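Local atomic coordinates of cellulase IBT99 (Metagenomes, PDB entry 6WBT), a protein that probably hydrolyses 6-phospho-alpha-glucosides as a family 4 glycosyl hydrolase, binding NAD, a manganese ion and glucose 6-phosphate. Residues A[67-71]-A[72-76]; A[379-382]-A[383-387]; A[387-390]-A[391-394]; A[404-407]-A[408-412]. One frame throughout, in Å; residues are numbered along the deposited sequence.

In the fold
The four contacts are all local, each between successive turns or at the start of a helix. Interaction 1 stands apart: it joins strand 66-69 to helix 72-76 in the NAD-binding part of the chain, where the side chain of Pro72 is about 8 Å from the dinucleotide, and its centre is 44 Å from that of interaction 2. Interactions 2 and 3 follow each other along helix 380-402, share Glu387 and have centres 11 Å apart. Interaction 4, on helix 405-414, packs on interaction 3 where Cys392 SG meets Ala411 O at 3.2 Å. The last three touch the second subunit; in interaction 3 the side chain of Glu393 is about 11 Å from the manganese ion.

Interaction 1 (A[67-71]-A[72-76]); sequences KVTVN and PKEAF
Asn71 grips the first turn of helix 72-76 with two oxygens. Its side-chain OD1 accepts from Glu74 N at 2.7 Å, the donor lying in the carbonyl plane and the N-H...O angle reaching 157°, which makes Asn71 the N-cap. Its backbone O takes the N-H of Ala75 at 3.0 Å, the first i to i+4 bond of the helix. The cap depends on the Asn71 side chain leaving with CG opposite the backbone N (chi1 179°), which carries OD1 over the start of the helix. An alanine here would remove the amide oxygen and would probably leave Glu74 N without its capping acceptor, weakening the start of the helix. One step back, Thr69 fixes the approach to the cap: its OG1 accepts from Asn71 N at 3.0 Å, an ST turn. The methyl branch of the same threonine turns to the helix, CG2 resting 3.7 Å from Ala75 CB. A water hydrogen-bonds to Thr69 OG1; its further link to Glu74 OE2 is doubtful, being too short. Farther out, strand 66-69 is the outermost parallel strand at this end of the sheet and is bonded to strand 33-39, while Phe76 meets Tyr39 edge-to-face and packs on helix 114-136. The chemistry is that of a strand-to-helix junction in a Rossmann-type domain: Asn71 OD1 serves Glu74 N, which has no helix carbonyl one turn back, and Thr69 OG1 serves the N-H of the cap residue itself, with one methyl-methyl contact beside them.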
loop_
_atom_site.group_PDB
_atom_site.type_symbol
_atom_site.label_atom_id
_atom_site.label_comp_id
_atom_site.label_asym_id
_atom_site.label_seq_id
_atom_site.Cartn_x
_atom_site.Cartn_y
_atom_site.Cartn_z
ATOM N N LYS A 67 -45.471 -6.332 -20.803
ATOM C CA LYS A 67 -45.557 -7.753 -20.490
ATOM C C LYS A 67 -45.318 -7.950 -18.999
ATOM O O LYS A 67 -44.371 -7.390 -18.438
ATOM C CB LYS A 67 -44.542 -8.559 -21.303
ATOM C CG LYS A 67 -44.592 -8.295 -22.800
ATOM C CD LYS A 67 -45.010 -9.532 -23.581
ATOM C CE LYS A 67 -46.463 -9.896 -23.320
ATOM N NZ LYS A 67 -46.901 -11.056 -24.145
ATOM N N VAL A 68 -46.180 -8.737 -18.363
ATOM C CA VAL A 68 -46.099 -9.011 -16.934
ATOM C C VAL A 68 -45.956 -10.513 -16.745
ATOM O O VAL A 68 -46.694 -11.294 -17.357
ATOM C CB VAL A 68 -47.333 -8.477 -16.182
ATOM C CG1 VAL A 68 -47.227 -8.786 -14.697
ATOM C CG2 VAL A 68 -47.485 -6.981 -16.411
ATOM N N THR A 69 -45.008 -10.916 -15.903
ATOM C CA THR A 69 -44.752 -12.332 -15.690
ATOM C C THR A 69 -44.098 -12.534 -14.332
ATOM O O THR A 69 -43.545 -11.603 -13.739
ATOM C CB THR A 69 -43.859 -12.917 -16.789
ATOM O OG1 THR A 69 -43.654 -14.313 -16.546
ATOM C CG2 THR A 69 -42.513 -12.211 -16.802
ATOM N N VAL A 70 -44.179 -13.773 -13.848
ATOM C CA VAL A 70 -43.444 -14.215 -12.671
ATOM C C VAL A 70 -42.408 -15.277 -13.003
ATOM O O VAL A 70 -41.711 -15.748 -12.102
ATOM C CB VAL A 70 -44.397 -14.726 -11.571
ATOM C CG1 VAL A 70 -45.290 -13.600 -11.073
ATOM C CG2 VAL A 70 -45.233 -15.888 -12.088
ATOM N N ASN A 71 -42.286 -15.667 -14.272
ATOM C CA ASN A 71 -41.313 -16.668 -14.682
ATOM C C ASN A 71 -39.994 -15.983 -15.014
ATOM O O ASN A 71 -39.966 -15.110 -15.893
ATOM C CB ASN A 71 -41.818 -17.444 -15.889
ATOM C CG ASN A 71 -40.824 -18.482 -16.377
ATOM O OD1 ASN A 71 -40.085 -18.249 -17.334
ATOM N ND2 ASN A 71 -40.804 -19.638 -15.722
ATOM N N PRO A 72 -38.889 -16.335 -14.349
ATOM C CA PRO A 72 -37.629 -15.621 -14.622
ATOM C C PRO A 72 -37.082 -15.871 -16.016
ATOM O O PRO A 72 -36.503 -14.956 -16.615
ATOM C CB PRO A 72 -36.687 -16.147 -13.532
ATOM C CG PRO A 72 -37.245 -17.473 -13.151
ATOM C CD PRO A 72 -38.736 -17.343 -13.287
ATOM N N LYS A 73 -37.243 -17.083 -16.554
ATOM C CA LYS A 73 -36.718 -17.356 -17.889
ATOM C C LYS A 73 -37.449 -16.538 -18.947
ATOM O O LYS A 73 -36.821 -16.008 -19.869
ATOM C CB LYS A 73 -36.809 -18.848 -18.205
ATOM C CG LYS A 73 -36.134 -19.225 -19.515
ATOM C CD LYS A 73 -36.003 -20.727 -19.681
ATOM C CE LYS A 73 -35.201 -21.065 -20.930
ATOM N NZ LYS A 73 -34.998 -22.530 -21.092
ATOM N N GLU A 74 -38.772 -16.416 -18.828
ATOM C CA GLU A 74 -39.512 -15.564 -19.751
ATOM C C GLU A 74 -39.205 -14.090 -19.518
ATOM O O GLU A 74 -39.222 -13.295 -20.465
ATOM C CB GLU A 74 -41.014 -15.821 -19.618
ATOM C CG GLU A 74 -41.874 -15.018 -20.583
ATOM C CD GLU A 74 -43.354 -15.308 -20.427
ATOM O OE1 GLU A 74 -44.175 -14.475 -20.868
ATOM O OE2 GLU A 74 -43.696 -16.370 -19.864
ATOM N N ALA A 75 -38.906 -13.711 -18.276
ATOM C CA ALA A 75 -38.669 -12.306 -17.962
ATOM C C ALA A 75 -37.277 -11.855 -18.385
ATOM O O ALA A 75 -37.110 -10.729 -18.869
ATOM C CB ALA A 75 -38.870 -12.060 -16.467
ATOM N N PHE A 76 -36.270 -12.709 -18.217
ATOM C CA PHE A 76 -34.883 -12.312 -18.414
ATOM C C PHE A 76 -34.281 -12.813 -19.721
ATOM O O PHE A 76 -33.102 -12.554 -19.974
ATOM C CB PHE A 76 -34.026 -12.790 -17.237
ATOM C CG PHE A 76 -34.426 -12.195 -15.918
ATOM C CD1 PHE A 76 -34.286 -10.837 -15.685
ATOM C CD2 PHE A 76 -34.935 -12.994 -14.907
ATOM C CE1 PHE A 76 -34.655 -10.287 -14.473
ATOM C CE2 PHE A 76 -35.305 -12.449 -13.692
ATOM C CZ PHE A 76 -35.163 -11.094 -13.475
HETATM O O HOH W 1 -45.274 -15.960 -18.051
#

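Interaction 2 (A[379-382]-A[383-387]); sequences PRFY and KGLIE
Phe381 sends CG opposite its backbone N (chi1 171°), and Leu385, one turn later, sends its own CG opposite the carbonyl carbon (chi1 -75°); together these rotations bring the leucine branch over the ring. Leu385 CD1 lies 3.9 Å from the centroid of the Phe381 ring and 25° off the normal, a CH-pi contact over the face. Its nearest ring atom is CZ of Phe381, at 3.6 Å, so the methyl is displaced toward the rim. Tyr382 turns a ring face to the edge of Phe381, whose CD2 stands over its centre, while Tyr382 CE2 lies at the edge of the phenylalanine ring. Beneath the side chains, Gly384 N bonds to Arg380 O at 3.0 Å, the N-H...O angle almost straight. Ile386 N reaches Tyr382 O at 3.3 Å from above the carbonyl plane, and Ile386 CG1 packs on the same oxygen. Elsewhere round the helix, Lys383 bends at its last torsion and its NZ forms a salt bridge with Glu387 OE2 at 3.1 Å. The helix start is pinned between subunits, since Arg380 makes salt bridges with Glu398 and Asp356 of the second subunit. Within the chain, Phe381 stacks on Phe258, and Tyr382, its OH hydrogen-bonded to Asp260, meets Trp204 edge-to-face and, with Ile386, packs on Phe197 of strand 192-197.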
loop_
_atom_site.group_PDB
_atom_site.type_symbol
_atom_site.label_atom_id
_atom_site.label_comp_id
_atom_site.label_asym_id
_atom_site.label_seq_id
_atom_site.Cartn_x
_atom_site.Cartn_y
_atom_site.Cartn_z
ATOM N N PRO A 379 -8.804 12.439 4.821
ATOM C CA PRO A 379 -8.223 12.683 6.149
ATOM C C PRO A 379 -8.588 11.592 7.146
ATOM O O PRO A 379 -9.402 10.702 6.887
ATOM C CB PRO A 379 -8.806 14.043 6.555
ATOM C CG PRO A 379 -9.970 14.266 5.648
ATOM C CD PRO A 379 -9.656 13.553 4.374
ATOM N N ARG A 380 -7.967 11.684 8.327
ATOM C CA ARG A 380 -8.003 10.581 9.286
ATOM C C ARG A 380 -9.403 10.356 9.848
ATOM O O ARG A 380 -9.838 9.207 9.990
ATOM C CB ARG A 380 -7.005 10.839 10.417
ATOM C CG ARG A 380 -7.160 9.903 11.607
ATOM C CD ARG A 380 -6.155 10.213 12.707
ATOM N NE ARG A 380 -4.875 9.541 12.499
ATOM C CZ ARG A 380 -3.803 10.115 11.963
ATOM N NH1 ARG A 380 -3.846 11.382 11.576
ATOM N NH2 ARG A 380 -2.683 9.420 11.816
ATOM N N PHE A 381 -10.120 11.433 10.181
ATOM C CA PHE A 381 -11.425 11.281 10.821
ATOM C C PHE A 381 -12.409 10.525 9.939
ATOM O O PHE A 381 -13.270 9.800 10.451
ATOM C CB PHE A 381 -11.997 12.650 11.190
ATOM C CG PHE A 381 -13.424 12.602 11.660
ATOM C CD1 PHE A 381 -13.753 11.982 12.853
ATOM C CD2 PHE A 381 -14.436 13.176 10.908
ATOM C CE1 PHE A 381 -15.063 11.936 13.290
ATOM C CE2 PHE A 381 -15.749 13.134 11.338
ATOM C CZ PHE A 381 -16.063 12.513 12.532
ATOM N N TYR A 382 -12.300 10.674 8.622
ATOM C CA TYR A 382 -13.207 9.998 7.707
ATOM C C TYR A 382 -12.692 8.637 7.266
ATOM O O TYR A 382 -13.488 7.803 6.823
ATOM C CB TYR A 382 -13.467 10.886 6.489
ATOM C CG TYR A 382 -13.878 12.286 6.882
ATOM C CD1 TYR A 382 -15.200 12.584 7.173
ATOM C CD2 TYR A 382 -12.940 13.302 6.987
ATOM C CE1 TYR A 382 -15.579 13.858 7.543
ATOM C CE2 TYR A 382 -13.308 14.580 7.356
ATOM C CZ TYR A 382 -14.631 14.851 7.633
ATOM O OH TYR A 382 -15.010 16.119 8.004
ATOM N N LYS A 383 -11.386 8.393 7.382
ATOM C CA LYS A 383 -10.858 7.053 7.151
ATOM C C LYS A 383 -11.306 6.097 8.250
ATOM O O LYS A 383 -11.791 4.996 7.968
ATOM C CB LYS A 383 -9.333 7.095 7.063
ATOM C CG LYS A 383 -8.672 5.725 7.099
ATOM C CD LYS A 383 -7.158 5.845 7.199
ATOM C CE LYS A 383 -6.503 4.487 7.405
ATOM N NZ LYS A 383 -6.763 3.558 6.272
ATOM N N GLY A 384 -11.155 6.508 9.512
ATOM C CA GLY A 384 -11.506 5.633 10.617
ATOM C C GLY A 384 -12.981 5.287 10.665
ATOM O O GLY A 384 -13.350 4.182 11.073
ATOM N N LEU A 385 -13.843 6.219 10.253
ATOM C CA LEU A 385 -15.274 5.934 10.209
ATOM C C LEU A 385 -15.603 4.936 9.107
ATOM O O LEU A 385 -16.417 4.027 9.307
ATOM C CB LEU A 385 -16.061 7.231 10.015
ATOM C CG LEU A 385 -16.175 8.151 11.231
ATOM C CD1 LEU A 385 -16.827 9.468 10.845
ATOM C CD2 LEU A 385 -16.963 7.469 12.338
ATOM N N ILE A 386 -14.979 5.087 7.935
ATOM C CA ILE A 386 -15.235 4.159 6.838
ATOM C C ILE A 386 -14.589 2.806 7.114
ATOM O O ILE A 386 -15.142 1.762 6.748
ATOM C CB ILE A 386 -14.751 4.766 5.507
ATOM C CG1 ILE A 386 -15.538 6.038 5.188
ATOM C CG2 ILE A 386 -14.893 3.766 4.370
ATOM C CD1 ILE A 386 -15.067 6.753 3.940
ATOM N N GLU A 387 -13.424 2.794 7.770
ATOM C CA GLU A 387 -12.765 1.529 8.082
ATOM C C GLU A 387 -13.620 0.669 9.004
ATOM O O GLU A 387 -13.641 -0.561 8.875
ATOM C CB GLU A 387 -11.395 1.786 8.715
ATOM C CG GLU A 387 -10.316 2.245 7.742
ATOM C CD GLU A 387 -9.805 1.131 6.847
ATOM O OE1 GLU A 387 -10.231 -0.029 7.024
ATOM O OE2 GLU A 387 -8.969 1.418 5.963
#

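Interaction 3 (A[387-390]-A[391-394]); sequences EQQD and ACEG
Four successive i to i+4 bonds run from 387-390 to 391-394, among them Glu393 N to Gln389 O at 2.7 Å, with an N-H...O angle of 177°. Over this bond the two side chains of the same pair meet. Gln389 bends at chi2 (-72°), which folds its amide back toward the following turn, while Glu393 stays extended beyond CG. Gln389 NE2 thereby comes 2.9 Å from Glu393 OE2, but the angle is poor for a hydrogen bond, and the amide and carboxylate planes stand 88° apart. The other end of the amide faces the sulfur of Cys392, whose SG lies 3.6 Å from Gln389 OE1. Along the chain of Glu393, CG rests on Gln389 O at 3.3 Å. A leucine in place of Glu393 would put an apolar branch beside the buried amide, and Gln389 NE2 would probably be left without its nearby negative group. The other polar ends are tied outside the segments: Asp390 OD1 to Lys156 in a salt bridge, and Gln388 to Met414 O and Arg416. On the subunit-facing side, Gln388 packs on Gln388 of the second subunit and Ala391 on Gly384 of that subunit. The arrangement is that of a regular, buried alpha-helix at a subunit interface: this middle part of helix 380-402, in the C-terminal domain of the family 4 fold, combines buried polar groups with small residues.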
loop_
_atom_site.group_PDB
_atom_site.type_symbol
_atom_site.label_atom_id
_atom_site.label_comp_id
_atom_site.label_asym_id
_atom_site.label_seq_id
_atom_site.Cartn_x
_atom_site.Cartn_y
_atom_site.Cartn_z
ATOM N N GLU A 387 -13.424 2.794 7.770
ATOM C CA GLU A 387 -12.765 1.529 8.082
ATOM C C GLU A 387 -13.620 0.669 9.004
ATOM O O GLU A 387 -13.641 -0.561 8.875
ATOM C CB GLU A 387 -11.395 1.786 8.715
ATOM C CG GLU A 387 -10.316 2.245 7.742
ATOM C CD GLU A 387 -9.805 1.131 6.847
ATOM O OE1 GLU A 387 -10.231 -0.029 7.024
ATOM O OE2 GLU A 387 -8.969 1.418 5.963
ATOM N N GLN A 388 -14.334 1.295 9.942
ATOM C CA GLN A 388 -15.183 0.535 10.853
ATOM C C GLN A 388 -16.374 -0.067 10.118
ATOM O O GLN A 388 -16.684 -1.253 10.283
ATOM C CB GLN A 388 -15.651 1.426 12.002
ATOM C CG GLN A 388 -16.562 0.722 12.995
ATOM C CD GLN A 388 -16.979 1.619 14.142
ATOM O OE1 GLN A 388 -16.610 2.792 14.194
ATOM N NE2 GLN A 388 -17.753 1.070 15.070
ATOM N N GLN A 389 -17.056 0.738 9.299
ATOM C CA GLN A 389 -18.220 0.239 8.573
ATOM C C GLN A 389 -17.820 -0.771 7.505
ATOM O O GLN A 389 -18.519 -1.770 7.297
ATOM C CB GLN A 389 -18.987 1.404 7.949
ATOM C CG GLN A 389 -20.275 1.756 8.675
ATOM C CD GLN A 389 -21.366 0.725 8.463
ATOM O OE1 GLN A 389 -21.598 -0.134 9.315
ATOM N NE2 GLN A 389 -22.044 0.806 7.325
ATOM N N ASP A 390 -16.703 -0.528 6.813
ATOM C CA ASP A 390 -16.256 -1.466 5.787
ATOM C C ASP A 390 -15.909 -2.818 6.396
ATOM O O ASP A 390 -16.178 -3.866 5.798
ATOM C CB ASP A 390 -15.060 -0.892 5.031
ATOM C CG ASP A 390 -14.780 -1.630 3.738
ATOM O OD1 ASP A 390 -15.600 -1.518 2.803
ATOM O OD2 ASP A 390 -13.744 -2.321 3.656
ATOM N N ALA A 391 -15.308 -2.814 7.589
ATOM C CA ALA A 391 -15.083 -4.067 8.300
ATOM C C ALA A 391 -16.403 -4.681 8.745
ATOM O O ALA A 391 -16.585 -5.902 8.665
ATOM C CB ALA A 391 -14.164 -3.835 9.498
ATOM N N CYS A 392 -17.338 -3.849 9.211
ATOM C CA CYS A 392 -18.653 -4.343 9.604
ATOM C C CYS A 392 -19.378 -4.976 8.423
ATOM O O CYS A 392 -19.858 -6.113 8.508
ATOM C CB CYS A 392 -19.481 -3.201 10.195
ATOM S SG CYS A 392 -21.237 -3.565 10.369
ATOM N N GLU A 393 -19.467 -4.250 7.306
ATOM C CA GLU A 393 -20.113 -4.800 6.119
ATOM C C GLU A 393 -19.316 -5.957 5.533
ATOM O O GLU A 393 -19.902 -6.886 4.965
ATOM C CB GLU A 393 -20.309 -3.702 5.074
ATOM C CG GLU A 393 -21.187 -2.553 5.543
ATOM C CD GLU A 393 -21.274 -1.433 4.525
ATOM O OE1 GLU A 393 -20.554 -1.495 3.507
ATOM O OE2 GLU A 393 -22.062 -0.489 4.745
ATOM N N GLY A 394 -17.988 -5.923 5.662
ATOM C CA GLY A 394 -17.181 -7.026 5.167
ATOM C C GLY A 394 -17.382 -8.301 5.963
ATOM O O GLY A 394 -17.464 -9.393 5.392
#

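Interaction 4 (A[404-407]-A[408-412]); sequences SYEK and ALMAF
An N-capped helix start is the setting here, where Ser404 precedes helix 405-414. The capping bond from Lys407 N to Ser404 OG is weak, at 3.3 Å, and so is the first backbone bond, Ala408 N to Ser404 O. The turns then tighten: Leu409 N meets Tyr405 O at 3.1 Å, and Met410 N reaches Glu406 O at 2.9 Å. Met410, a selenomethionine in this crystal, lies along the same carbonyl, its CG 3.3 Å from Glu406 O. CG stands opposite the carbonyl carbon (chi1 -74°) and the chain beyond is extended, which takes the terminal methyl CE to 3.6 Å from Glu406 OE1, where the two side chains meet at a slant. The helix belongs to the C-terminal domain of the family 4 fold and lies between helix 380-402, which Lys407, Ala408, Met410 and Ala411 touch, and helix 421-434, which Tyr405 and Phe412 touch. Two of the contacts with helix 380-402 are made by small side chains: Ala408 on Ala399 and Ala411 on Leu396. Polar ends find partners farther off. Lys407 NZ forms a salt bridge with Glu398, and Tyr405 OH is hydrogen-bonded to Asp429. Glu406 OE2 bonds to Thr259 OG1 of the second subunit, whose Met257 also packs against Glu406 and Leu409, while Asp260 of that subunit packs on Met410.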
loop_
_atom_site.group_PDB
_atom_site.type_symbol
_atom_site.label_atom_id
_atom_site.label_comp_id
_atom_site.label_asym_id
_atom_site.label_seq_id
_atom_site.Cartn_x
_atom_site.Cartn_y
_atom_site.Cartn_z
ATOM N N SER A 404 -21.096 -18.570 8.880
ATOM C CA SER A 404 -20.482 -18.495 10.199
ATOM C C SER A 404 -21.316 -17.593 11.101
ATOM O O SER A 404 -21.522 -16.415 10.792
ATOM C CB SER A 404 -19.048 -17.977 10.098
ATOM O OG SER A 404 -18.475 -17.802 11.381
ATOM N N TYR A 405 -21.793 -18.153 12.215
ATOM C CA TYR A 405 -22.506 -17.354 13.205
ATOM C C TYR A 405 -21.587 -16.334 13.864
ATOM O O TYR A 405 -22.030 -15.231 14.207
ATOM C CB TYR A 405 -23.133 -18.270 14.259
ATOM C CG TYR A 405 -23.756 -17.550 15.435
ATOM C CD1 TYR A 405 -23.024 -17.302 16.592
ATOM C CD2 TYR A 405 -25.078 -17.129 15.397
ATOM C CE1 TYR A 405 -23.587 -16.647 17.668
ATOM C CE2 TYR A 405 -25.652 -16.474 16.471
ATOM C CZ TYR A 405 -24.902 -16.236 17.603
ATOM O OH TYR A 405 -25.466 -15.584 18.676
ATOM N N GLU A 406 -20.311 -16.680 14.047
ATOM C CA GLU A 406 -19.386 -15.778 14.723
ATOM C C GLU A 406 -19.064 -14.558 13.872
ATOM O O GLU A 406 -18.868 -13.462 14.411
ATOM C CB GLU A 406 -18.103 -16.525 15.091
ATOM C CG GLU A 406 -17.260 -15.829 16.143
ATOM C CD GLU A 406 -16.080 -16.669 16.588
ATOM O OE1 GLU A 406 -14.941 -16.157 16.568
ATOM O OE2 GLU A 406 -16.292 -17.845 16.953
ATOM N N LYS A 407 -19.003 -14.723 12.547
ATOM C CA LYS A 407 -18.783 -13.576 11.672
ATOM C C LYS A 407 -19.948 -12.599 11.745
ATOM O O LYS A 407 -19.753 -11.381 11.659
ATOM C CB LYS A 407 -18.570 -14.047 10.233
ATOM C CG LYS A 407 -17.309 -14.869 10.016
ATOM C CD LYS A 407 -16.126 -13.998 9.628
ATOM C CE LYS A 407 -14.905 -14.847 9.304
ATOM N NZ LYS A 407 -13.808 -14.043 8.696
ATOM N N ALA A 408 -21.170 -13.115 11.900
ATOM C CA ALA A 408 -22.328 -12.240 12.049
ATOM C C ALA A 408 -22.280 -11.486 13.371
ATOM O O ALA A 408 -22.613 -10.296 13.426
ATOM C CB ALA A 408 -23.619 -13.051 11.937
ATOM N N LEU A 409 -21.866 -12.160 14.447
ATOM C CA LEU A 409 -21.716 -11.483 15.730
ATOM C C LEU A 409 -20.633 -10.414 15.661
ATOM O O LEU A 409 -20.748 -9.357 16.293
ATOM C CB LEU A 409 -21.400 -12.501 16.826
ATOM C CG LEU A 409 -21.226 -11.953 18.241
ATOM C CD1 LEU A 409 -22.496 -11.256 18.704
ATOM C CD2 LEU A 409 -20.839 -13.065 19.202
HETATM N N MSE A 410 -19.576 -10.670 14.897
HETATM C CA MSE A 410 -18.514 -9.695 14.693
HETATM C C MSE A 410 -19.019 -8.499 13.894
HETATM O O MSE A 410 -18.576 -7.370 14.100
HETATM C CB MSE A 410 -17.325 -10.344 13.983
HETATM C CG MSE A 410 -16.508 -11.273 14.863
HETATM SE SE MSE A 410 -15.078 -12.173 13.891
HETATM C CE MSE A 410 -14.096 -12.903 15.408
ATOM N N ALA A 411 -19.954 -8.760 12.977
ATOM C CA ALA A 411 -20.524 -7.681 12.178
ATOM C C ALA A 411 -21.420 -6.783 13.022
ATOM O O ALA A 411 -21.409 -5.557 12.862
ATOM C CB ALA A 411 -21.301 -8.256 10.995
ATOM N N PHE A 412 -22.201 -7.375 13.928
ATOM C CA PHE A 412 -23.083 -6.579 14.776
ATOM C C PHE A 412 -22.299 -5.843 15.855
ATOM O O PHE A 412 -22.627 -4.701 16.197
ATOM C CB PHE A 412 -24.157 -7.472 15.398
ATOM C CG PHE A 412 -25.306 -7.775 14.475
ATOM C CD1 PHE A 412 -25.104 -8.485 13.303
ATOM C CD2 PHE A 412 -26.589 -7.355 14.785
ATOM C CE1 PHE A 412 -26.158 -8.764 12.453
ATOM C CE2 PHE A 412 -27.647 -7.633 13.939
ATOM C CZ PHE A 412 -27.431 -8.339 12.772
#